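Ubiquinone biosynthesis protein UbiJ (Escherichia coli, PDB 6H6O) binds hydrophobic ubiquinone biosynthetic intermediates through its SCP2 domain and is essential for the stability of the multiprotein Ubi complex. Local coordinates at residues Leu25-Thr28 with Phe29-Ser33. Numbering follows the deposited sequence.
Sequences LLNT and FLYRS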
ATOM      1  N   LEU A  25      -5.837   7.538  -3.387  1.00 18.42           N
ATOM      2  CA  LEU A  25      -4.859   7.282  -4.455  1.00 19.09           C
ATOM      3  C   LEU A  25      -5.581   6.927  -5.759  1.00 21.08           C
ATOM      4  O   LEU A  25      -5.287   7.535  -6.788  1.00 20.28           O
ATOM      5  CB  LEU A  25      -3.919   6.130  -4.071  1.00 20.93           C
ATOM      6  CG  LEU A  25      -2.549   6.486  -3.432  1.00 29.01           C
ATOM      7  CD1 LEU A  25      -1.918   5.270  -2.821  1.00 29.46           C
ATOM      8  CD2 LEU A  25      -1.594   7.018  -4.482  1.00 36.80           C
ATOM      9  N   LEU A  26      -6.512   5.956  -5.710  1.00 16.76           N
ATOM     10  CA  LEU A  26      -7.282   5.522  -6.886  1.00 16.97           C
ATOM     11  C   LEU A  26      -8.111   6.640  -7.480  1.00 20.65           C
ATOM     12  O   LEU A  26      -8.167   6.757  -8.699  1.00 21.09           O
ATOM     13  CB  LEU A  26      -8.170   4.318  -6.555  1.00 16.99           C
ATOM     14  CG  LEU A  26      -7.449   2.998  -6.284  1.00 21.44           C
ATOM     15  CD1 LEU A  26      -8.427   1.964  -5.766  1.00 20.47           C
ATOM     16  CD2 LEU A  26      -6.663   2.496  -7.533  1.00 23.77           C
ATOM     17  N   ASN A  27      -8.754   7.469  -6.633  1.00 16.24           N
ATOM     18  CA  ASN A  27      -9.550   8.564  -7.158  1.00 16.72           C
ATOM     19  C   ASN A  27      -8.698   9.661  -7.815  1.00 20.16           C
ATOM     20  O   ASN A  27      -9.032  10.111  -8.912  1.00 18.87           O
ATOM     21  CB  ASN A  27     -10.500   9.119  -6.119  1.00 18.20           C
ATOM     22  CG  ASN A  27     -11.681   8.184  -5.955  1.00 25.25           C
ATOM     23  OD1 ASN A  27     -12.425   7.911  -6.905  1.00 20.96           O
ATOM     24  ND2 ASN A  27     -11.838   7.643  -4.773  1.00 19.76           N
ATOM     25  N   THR A  28      -7.572  10.017  -7.210  1.00 16.98           N
ATOM     26  CA  THR A  28      -6.707  11.027  -7.832  1.00 17.39           C
ATOM     27  C   THR A  28      -6.107  10.508  -9.150  1.00 22.42           C
ATOM     28  O   THR A  28      -6.012  11.256 -10.129  1.00 24.26           O
ATOM     29  CB  THR A  28      -5.612  11.482  -6.847  1.00 21.98           C
ATOM     30  OG1 THR A  28      -6.228  11.891  -5.620  1.00 25.10           O
ATOM     31  CG2 THR A  28      -4.749  12.621  -7.415  1.00 27.79           C
ATOM     32  N   PHE A  29      -5.740   9.228  -9.187  1.00 18.92           N
ATOM     33  CA  PHE A  29      -5.103   8.627 -10.361  1.00 21.06           C
ATOM     34  C   PHE A  29      -6.067   8.337 -11.531  1.00 21.94           C
ATOM     35  O   PHE A  29      -5.737   8.623 -12.700  1.00 21.11           O
ATOM     36  CB  PHE A  29      -4.336   7.357  -9.944  1.00 23.71           C
ATOM     37  CG  PHE A  29      -3.534   6.662 -11.023  1.00 26.96           C
ATOM     38  CD1 PHE A  29      -2.473   7.312 -11.656  1.00 33.12           C
ATOM     39  CD2 PHE A  29      -3.817   5.349 -11.384  1.00 30.01           C
ATOM     40  CE1 PHE A  29      -1.711   6.658 -12.637  1.00 34.98           C
ATOM     41  CE2 PHE A  29      -3.073   4.706 -12.387  1.00 34.25           C
ATOM     42  CZ  PHE A  29      -2.025   5.363 -13.002  1.00 32.64           C
ATOM     43  N   LEU A  30      -7.263   7.833 -11.209  1.00 18.05           N
ATOM     44  CA  LEU A  30      -8.239   7.361 -12.187  1.00 17.55           C
ATOM     45  C   LEU A  30      -9.430   8.255 -12.462  1.00 21.92           C
ATOM     46  O   LEU A  30      -9.924   8.234 -13.585  1.00 21.77           O
ATOM     47  CB  LEU A  30      -8.760   5.964 -11.777  1.00 18.24           C
ATOM     48  CG  LEU A  30      -7.719   4.849 -11.556  1.00 23.11           C
ATOM     49  CD1 LEU A  30      -8.386   3.606 -11.015  1.00 22.80           C
ATOM     50  CD2 LEU A  30      -6.921   4.515 -12.863  1.00 25.64           C
ATOM     51  N   TYR A  31      -9.912   9.012 -11.469  1.00 18.29           N
ATOM     52  CA  TYR A  31     -11.132   9.809 -11.623  1.00 18.16           C
ATOM     53  C   TYR A  31     -10.955  11.312 -11.777  1.00 22.50           C
ATOM     54  O   TYR A  31     -11.945  12.004 -12.044  1.00 24.37           O
ATOM     55  CB  TYR A  31     -12.067   9.536 -10.433  1.00 18.54           C
ATOM     56  CG  TYR A  31     -12.885   8.285 -10.609  1.00 19.33           C
ATOM     57  CD1 TYR A  31     -12.358   7.032 -10.298  1.00 20.22           C
ATOM     58  CD2 TYR A  31     -14.183   8.346 -11.112  1.00 20.02           C
ATOM     59  CE1 TYR A  31     -13.109   5.870 -10.480  1.00 19.23           C
ATOM     60  CE2 TYR A  31     -14.953   7.201 -11.256  1.00 20.16           C
ATOM     61  CZ  TYR A  31     -14.414   5.969 -10.935  1.00 24.07           C
ATOM     62  OH  TYR A  31     -15.185   4.856 -11.073  1.00 21.46           O
ATOM     63  N   ARG A  32      -9.736  11.830 -11.585  1.00 18.30           N
ATOM     64  CA  ARG A  32      -9.515  13.275 -11.668  1.00 19.60           C
ATOM     65  C   ARG A  32      -9.636  13.795 -13.121  1.00 23.66           C
ATOM     66  O   ARG A  32     -10.170  14.883 -13.327  1.00 24.37           O
ATOM     67  CB  ARG A  32      -8.140  13.631 -11.077  1.00 21.27           C
ATOM     68  CG  ARG A  32      -7.810  15.113 -11.002  1.00 34.90           C
ATOM     69  CD  ARG A  32      -6.496  15.318 -10.267  1.00 46.83           C
ATOM     70  NE  ARG A  32      -6.101  16.729 -10.225  1.00 66.92           N
ATOM     71  CZ  ARG A  32      -6.421  17.575  -9.249  1.00 85.96           C
ATOM     72  NH1 ARG A  32      -6.023  18.840  -9.303  1.00 74.94           N
ATOM     73  NH2 ARG A  32      -7.149  17.166  -8.218  1.00 76.70           N
ATOM     74  N   SER A  33      -9.153  13.021 -14.104  1.00 19.00           N
ATOM     75  CA  SER A  33      -9.166  13.489 -15.487  1.00 18.21           C
ATOM     76  C   SER A  33     -10.466  13.202 -16.242  1.00 21.27           C
ATOM     77  O   SER A  33     -10.826  12.036 -16.426  1.00 20.21           O
ATOM     78  CB  SER A  33      -7.976  12.949 -16.258  1.00 20.21           C
ATOM     79  OG  SER A  33      -8.080  13.371 -17.611  1.00 21.74           O
TER
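The flat side chains of N27 and Y31, four residues apart, meet obliquely: amide and ring planes stand 59° apart, and OD1 of N27 lies 3.5 Å from CD1 of Y31. The carbonyl oxygen of L26 approaches the edge of the same ring, near its plane. Outside contacts fix both polar ends, since OD1 of N27 accepts a hydrogen bond from V68 N and the Y31 hydroxyl donates one to S64 O. These residues join the C-terminal end of helix 14-30 and the residue after it to the sheet of the SCP2 domain, the lipid-binding part of UbiJ. Three successive i to i+4 backbone bonds run through this end of the helix and into Y31: F29 N to L25 O (3.0 Å), L30 N to L26 O (2.9 Å) and Y31 N to N27 O (2.9 Å). L26 and L30 run side by side, with CD2 of L26 4.0 Å from CD1 of L30; L26 packs on the sheet, L30 on helix 113-128. With its CG anti to the backbone N (chi1 -176°), F29 directs its ring away from 25-28, and it meets F14 of the second subunit at about 55° between planes.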